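Local coordinates for uncharacterized protein (Legionella longbeachae NSW150, PDB 4JZA) that probably removes the 3-phosphate from phosphatidylinositol 3-phosphate, a lipid hydrolysis thought to act at the interface between the bacterium and its host, at residues L474-A479 against Y524-E528; K554-I559 against I619-Y625. One frame throughout, in Å; residues are numbered along the deposited sequence.

Interaction 1: L474-A479 against Y524-E528; sequences LYYTQA and YAGRE
The carbonyl oxygen of Thr-477 is gripped end-on by Arg-527, whose two terminal nitrogens both converge on this one atom. NH1 of Arg-527 lies 2.8 Å from Thr-477 O and reaches it in the carbonyl plane, whereas NH2, 3.0 Å from the same oxygen, arrives from above that plane and makes the more bent bond. The oxygen itself sits close to the guanidinium plane. A long reach makes this possible: CG of Arg-527 stands anti to the backbone N (chi1 171°), and the chain runs extended from there to NE. NE and NH2 also bond to Val-511 O and Leu-512 O, which fixes the guanidinium's rotation.

Glu-528, bent at chi2, takes the amide and hydroxyl of the same threonine. Its OE2 accepts Thr-477 N at 3.0 Å, and its OE1 receives Thr-477 OG1 at 2.7 Å through the syn lone pair. One carboxylate thus engages both polar groups of a buried residue, and the hydroxyl also bonds to His-466 ND1.

Aromatic packing flanks these bonds. Tyr-524 sets CE1 over the centre of the Tyr-476 ring, the two planes inclined at 49°, while Arg-527 NH1 comes to that ring's edge with its guanidinium nearly perpendicular. Leu-474 points CD2 at the face of Tyr-524, a CH-pi contact 3.7 Å from the ring centroid.

Overall, the contact is a packing of loop on helix, joining the chain after the short antiparallel hairpin 469-470/474-475 to the first turn of helix 524-542 in this alpha/beta phosphatase.

Interaction 2: K554-I559 against I619-Y625; sequences KDRKAI and IKTPEWY
Tyr-625 leans on two residues of the helix that begins at Arg-556, and its atoms can be followed outward in order. CB meets the end of Ile-559, whose CD1 is 3.7 Å away. From CG to CZ the ring has the Arg-556 side chain across one face: CG of the arginine stands over it, 3.6 Å from the centroid, in a CH-pi contact, and CD comes 3.3 Å from Tyr-625 CE1. At the tip, Tyr-625 OH still has Arg-556 CD at 3.7 Å. The arginine bends at chi3 (74°), leaving the guanidinium plane only 14° from that of the ring. Trp-624 CD1 takes the opposite ring face.

Alongside, Ile-619 wedges CD1 against Ala-558 CB and the carbonyl of Lys-554, with CG2 against Ile-559. Lys-620 N donates to Asp-555 OD1 at 3.1 Å, approaching from above the carboxylate plane, while Lys-554 NZ forms a salt bridge with Asp-555 OD2; the amino end of Lys-620 is held by Asp-648 and Asp-433.

Arg-556 follows Cys-550 by six residues, the spacing of the CX5R phosphate-binding loop of cysteine-dependent phosphatases, so the contact probably packs against the end of that P-loop and the start of its helix.

Interactions 1 and 2 follow one another along the chain, yet their centres lie only about 15 Å apart and their segments touch. Ala-525 CB packs 3.6 Å from Tyr-625 O, and Leu-474 CD1 rests 3.9 Å from Trp-624 CZ2, so residues 619-625 border both segments of interaction 1. His-466 gives a second connection: its ND1 bonds to the Thr-477 hydroxyl, while its carbonyl accepts a weak bond from Arg-556 NH2. Interaction 2 contains the arginine of the presumed CX5R loop, and interaction 1 abuts it through Trp-624 and Tyr-625. The pair illustrates how a signature loop can be linked to its surroundings both by packing and through a shared residue, here His-466.

Interaction 1: L474-A479 against Y524-E528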
loop_
_atom_site.group_PDB
_atom_site.type_symbol
_atom_site.label_atom_id
_atom_site.label_comp_id
_atom_site.label_asym_id
_atom_site.label_seq_id
_atom_site.Cartn_x
_atom_site.Cartn_y
_atom_site.Cartn_z
ATOM N N LEU A 474 7.688 -22.462 19.055
ATOM C CA LEU A 474 8.586 -21.516 18.442
ATOM C C LEU A 474 9.023 -22.064 17.098
ATOM O O LEU A 474 9.182 -23.271 16.961
ATOM C CB LEU A 474 9.822 -21.313 19.314
ATOM C CG LEU A 474 10.790 -20.204 18.872
ATOM C CD1 LEU A 474 10.150 -18.822 18.821
ATOM C CD2 LEU A 474 11.994 -20.171 19.794
ATOM N N TYR A 475 9.214 -21.184 16.112
ATOM C CA TYR A 475 9.809 -21.560 14.805
ATOM C C TYR A 475 11.087 -20.762 14.621
ATOM O O TYR A 475 11.076 -19.536 14.816
ATOM C CB TYR A 475 8.877 -21.222 13.651
ATOM C CG TYR A 475 7.645 -22.075 13.560
ATOM C CD1 TYR A 475 6.511 -21.782 14.324
ATOM C CD2 TYR A 475 7.594 -23.164 12.680
ATOM C CE1 TYR A 475 5.376 -22.561 14.240
ATOM C CE2 TYR A 475 6.459 -23.946 12.588
ATOM C CZ TYR A 475 5.351 -23.647 13.373
ATOM O OH TYR A 475 4.219 -24.433 13.284
ATOM N N TYR A 476 12.178 -21.436 14.280
ATOM C CA TYR A 476 13.495 -20.817 14.190
ATOM C C TYR A 476 14.389 -21.623 13.270
ATOM O O TYR A 476 14.002 -22.685 12.817
ATOM C CB TYR A 476 14.136 -20.708 15.566
ATOM C CG TYR A 476 14.259 -22.025 16.278
ATOM C CD1 TYR A 476 13.174 -22.587 16.918
ATOM C CD2 TYR A 476 15.459 -22.706 16.308
ATOM C CE1 TYR A 476 13.283 -23.793 17.571
ATOM C CE2 TYR A 476 15.576 -23.911 16.959
ATOM C CZ TYR A 476 14.484 -24.449 17.587
ATOM O OH TYR A 476 14.601 -25.648 18.236
ATOM N N THR A 477 15.572 -21.110 12.958
ATOM C CA THR A 477 16.493 -21.878 12.137
ATOM C C THR A 477 17.014 -23.075 12.918
ATOM O O THR A 477 17.548 -22.936 14.006
ATOM C CB THR A 477 17.696 -21.033 11.703
ATOM O OG1 THR A 477 17.265 -19.712 11.378
ATOM C CG2 THR A 477 18.352 -21.640 10.496
ATOM N N GLN A 478 16.874 -24.253 12.333
ATOM C CA GLN A 478 17.324 -25.479 12.961
ATOM C C GLN A 478 18.836 -25.594 12.897
ATOM O O GLN A 478 19.468 -25.020 12.021
ATOM C CB GLN A 478 16.663 -26.689 12.306
ATOM C CG GLN A 478 15.149 -26.696 12.398
ATOM C CD GLN A 478 14.646 -26.765 13.826
ATOM O OE1 GLN A 478 14.681 -27.814 14.457
ATOM N NE2 GLN A 478 14.161 -25.646 14.338
ATOM N N ALA A 479 19.412 -26.348 13.820
ATOM C CA ALA A 479 20.844 -26.580 13.838
ATOM C C ALA A 479 21.256 -27.306 12.569
ATOM O O ALA A 479 22.322 -27.067 12.017
ATOM C CB ALA A 479 21.231 -27.382 15.061
ATOM N N TYR A 524 17.040 -17.017 21.580
ATOM C CA TYR A 524 16.802 -17.467 20.205
ATOM C C TYR A 524 16.784 -16.300 19.231
ATOM O O TYR A 524 17.161 -16.460 18.090
ATOM C CB TYR A 524 15.460 -18.189 20.074
ATOM C CG TYR A 524 15.430 -19.579 20.608
ATOM C CD1 TYR A 524 15.957 -20.636 19.878
ATOM C CD2 TYR A 524 14.861 -19.847 21.828
ATOM C CE1 TYR A 524 15.937 -21.920 20.365
ATOM C CE2 TYR A 524 14.848 -21.124 22.329
ATOM C CZ TYR A 524 15.373 -22.153 21.589
ATOM O OH TYR A 524 15.351 -23.415 22.125
ATOM N N ALA A 525 16.293 -15.153 19.680
ATOM C CA ALA A 525 16.270 -13.969 18.849
ATOM C C ALA A 525 17.701 -13.596 18.494
ATOM O O ALA A 525 18.028 -13.351 17.338
ATOM C CB ALA A 525 15.562 -12.808 19.556
ATOM N N GLY A 526 18.560 -13.565 19.482
ATOM C CA GLY A 526 19.943 -13.224 19.229
ATOM C C GLY A 526 20.646 -14.222 18.353
ATOM O O GLY A 526 21.511 -13.856 17.521
ATOM N N ARG A 527 20.286 -15.481 18.524
ATOM C CA ARG A 527 20.918 -16.503 17.736
ATOM C C ARG A 527 20.630 -16.196 16.277
ATOM O O ARG A 527 21.563 -16.222 15.441
ATOM C CB ARG A 527 20.430 -17.886 18.107
ATOM C CG ARG A 527 20.901 -18.982 17.154
ATOM C CD ARG A 527 20.707 -20.364 17.775
ATOM N NE ARG A 527 20.922 -21.425 16.806
ATOM C CZ ARG A 527 20.038 -21.830 15.901
ATOM N NH1 ARG A 527 18.833 -21.275 15.821
ATOM N NH2 ARG A 527 20.370 -22.808 15.057
ATOM N N GLU A 528 19.363 -15.869 15.974
ATOM C CA GLU A 528 18.977 -15.510 14.612
ATOM C C GLU A 528 19.745 -14.329 13.999
ATOM O O GLU A 528 20.041 -14.337 12.816
ATOM C CB GLU A 528 17.483 -15.210 14.539
ATOM C CG GLU A 528 16.622 -16.416 14.818
ATOM C CD GLU A 528 16.828 -17.584 13.872
ATOM O OE1 GLU A 528 17.062 -17.403 12.698
ATOM O OE2 GLU A 528 16.711 -18.724 14.277
#

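Interaction 2: K554-I559 against I619-Y625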
loop_
_atom_site.group_PDB
_atom_site.type_symbol
_atom_site.label_atom_id
_atom_site.label_comp_id
_atom_site.label_asym_id
_atom_site.label_seq_id
_atom_site.Cartn_x
_atom_site.Cartn_y
_atom_site.Cartn_z
ATOM N N LYS A 554 11.690 -3.476 5.238
ATOM C CA LYS A 554 11.928 -2.385 6.166
ATOM C C LYS A 554 12.015 -2.791 7.623
ATOM O O LYS A 554 12.318 -1.967 8.469
ATOM C CB LYS A 554 10.878 -1.291 6.000
ATOM C CG LYS A 554 9.508 -1.789 5.614
ATOM C CD LYS A 554 8.493 -0.671 5.699
ATOM C CE LYS A 554 7.096 -1.209 5.925
ATOM N NZ LYS A 554 6.823 -1.463 7.360
ATOM N N ASP A 555 11.746 -4.049 7.927
ATOM C CA ASP A 555 11.616 -4.435 9.321
ATOM C C ASP A 555 12.675 -5.389 9.846
ATOM O O ASP A 555 13.631 -4.960 10.460
ATOM C CB ASP A 555 10.204 -4.933 9.591
ATOM C CG ASP A 555 9.170 -3.871 9.321
ATOM O OD1 ASP A 555 9.334 -2.749 9.821
ATOM O OD2 ASP A 555 8.200 -4.137 8.600
ATOM N N ARG A 556 12.523 -6.673 9.584
ATOM C CA ARG A 556 13.515 -7.626 10.026
ATOM C C ARG A 556 14.837 -7.318 9.351
ATOM O O ARG A 556 15.894 -7.437 9.949
ATOM C CB ARG A 556 13.060 -9.049 9.751
ATOM C CG ARG A 556 12.176 -9.594 10.849
ATOM C CD ARG A 556 11.904 -11.071 10.683
ATOM N NE ARG A 556 13.066 -11.868 11.026
ATOM C CZ ARG A 556 13.127 -13.183 10.909
ATOM N NH1 ARG A 556 12.088 -13.853 10.463
ATOM N NH2 ARG A 556 14.224 -13.824 11.238
ATOM N N LYS A 557 14.757 -6.918 8.094
ATOM C CA LYS A 557 15.920 -6.560 7.315
ATOM C C LYS A 557 16.651 -5.365 7.906
ATOM O O LYS A 557 17.867 -5.315 7.900
ATOM C CB LYS A 557 15.509 -6.261 5.880
ATOM C CG LYS A 557 16.672 -6.018 4.943
ATOM C CD LYS A 557 17.581 -7.223 4.886
ATOM C CE LYS A 557 18.825 -6.914 4.086
ATOM N NZ LYS A 557 19.828 -7.997 4.223
ATOM N N ALA A 558 15.901 -4.393 8.395
ATOM C CA ALA A 558 16.490 -3.236 9.040
ATOM C C ALA A 558 17.242 -3.655 10.287
ATOM O O ALA A 558 18.287 -3.122 10.593
ATOM C CB ALA A 558 15.425 -2.220 9.386
ATOM N N ILE A 559 16.677 -4.596 11.024
ATOM C CA ILE A 559 17.318 -5.119 12.216
ATOM C C ILE A 559 18.627 -5.847 11.913
ATOM O O ILE A 559 19.589 -5.719 12.653
ATOM C CB ILE A 559 16.337 -5.973 13.040
ATOM C CG1 ILE A 559 15.325 -5.069 13.725
ATOM C CG2 ILE A 559 17.052 -6.790 14.096
ATOM C CD1 ILE A 559 14.037 -5.764 14.076
ATOM N N ILE A 619 9.856 0.666 13.427
ATOM C CA ILE A 619 10.206 -0.686 13.092
ATOM C C ILE A 619 9.156 -1.631 13.664
ATOM O O ILE A 619 8.701 -1.494 14.774
ATOM C CB ILE A 619 11.569 -1.048 13.717
ATOM C CG1 ILE A 619 12.696 -0.149 13.176
ATOM C CG2 ILE A 619 11.934 -2.529 13.503
ATOM C CD1 ILE A 619 12.817 -0.190 11.678
ATOM N N LYS A 620 8.834 -2.655 12.924
ATOM C CA LYS A 620 7.865 -3.623 13.347
ATOM C C LYS A 620 8.379 -4.466 14.485
ATOM O O LYS A 620 9.488 -4.990 14.417
ATOM C CB LYS A 620 7.538 -4.524 12.169
ATOM C CG LYS A 620 6.087 -4.923 12.075
ATOM C CD LYS A 620 5.181 -3.744 11.703
ATOM C CE LYS A 620 3.722 -4.100 11.987
ATOM N NZ LYS A 620 3.368 -4.427 13.406
ATOM N N THR A 621 7.584 -4.554 15.548
ATOM C CA THR A 621 7.723 -5.587 16.564
ATOM C C THR A 621 9.164 -5.734 17.094
ATOM O O THR A 621 9.700 -6.804 17.147
ATOM C CB THR A 621 7.084 -6.859 15.933
ATOM O OG1 THR A 621 5.726 -6.938 16.325
ATOM C CG2 THR A 621 7.608 -8.021 16.384
ATOM N N PRO A 622 9.813 -4.632 17.505
ATOM C CA PRO A 622 11.209 -4.755 17.915
ATOM C C PRO A 622 11.449 -5.696 19.089
ATOM O O PRO A 622 12.467 -6.382 19.126
ATOM C CB PRO A 622 11.583 -3.325 18.336
ATOM C CG PRO A 622 10.573 -2.442 17.698
ATOM C CD PRO A 622 9.329 -3.251 17.678
ATOM N N GLU A 623 10.541 -5.678 20.059
ATOM C CA GLU A 623 10.680 -6.492 21.268
ATOM C C GLU A 623 10.559 -7.989 20.950
ATOM O O GLU A 623 10.988 -8.825 21.738
ATOM C CB GLU A 623 9.673 -6.080 22.359
ATOM C CG GLU A 623 10.094 -4.846 23.151
ATOM C CD GLU A 623 8.984 -4.214 24.001
ATOM O OE1 GLU A 623 7.803 -4.380 23.674
ATOM O OE2 GLU A 623 9.287 -3.503 24.985
ATOM N N TRP A 624 10.034 -8.354 19.791
ATOM C CA TRP A 624 10.077 -9.759 19.439
ATOM C C TRP A 624 11.411 -10.153 18.842
ATOM O O TRP A 624 11.902 -11.212 19.154
ATOM C CB TRP A 624 8.980 -10.129 18.465
ATOM C CG TRP A 624 9.065 -11.519 18.030
ATOM C CD1 TRP A 624 9.215 -11.961 16.770
ATOM C CD2 TRP A 624 9.008 -12.675 18.860
ATOM N NE1 TRP A 624 9.255 -13.336 16.744
ATOM C CE2 TRP A 624 9.120 -13.793 18.020
ATOM C CE3 TRP A 624 8.853 -12.873 20.237
ATOM C CZ2 TRP A 624 9.112 -15.078 18.498
ATOM C CZ3 TRP A 624 8.839 -14.138 20.712
ATOM C CH2 TRP A 624 8.988 -15.238 19.850
ATOM N N TYR A 625 11.966 -9.298 17.979
ATOM C CA TYR A 625 13.160 -9.608 17.149
ATOM C C TYR A 625 14.496 -9.296 17.852
ATOM O O TYR A 625 15.583 -9.830 17.458
ATOM C CB TYR A 625 13.090 -8.844 15.809
ATOM C CG TYR A 625 11.953 -9.289 14.955
ATOM C CD1 TYR A 625 11.880 -10.602 14.518
ATOM C CD2 TYR A 625 10.903 -8.423 14.597
ATOM C CE1 TYR A 625 10.816 -11.057 13.763
ATOM C CE2 TYR A 625 9.833 -8.861 13.803
ATOM C CZ TYR A 625 9.792 -10.202 13.395
ATOM O OH TYR A 625 8.771 -10.743 12.614
#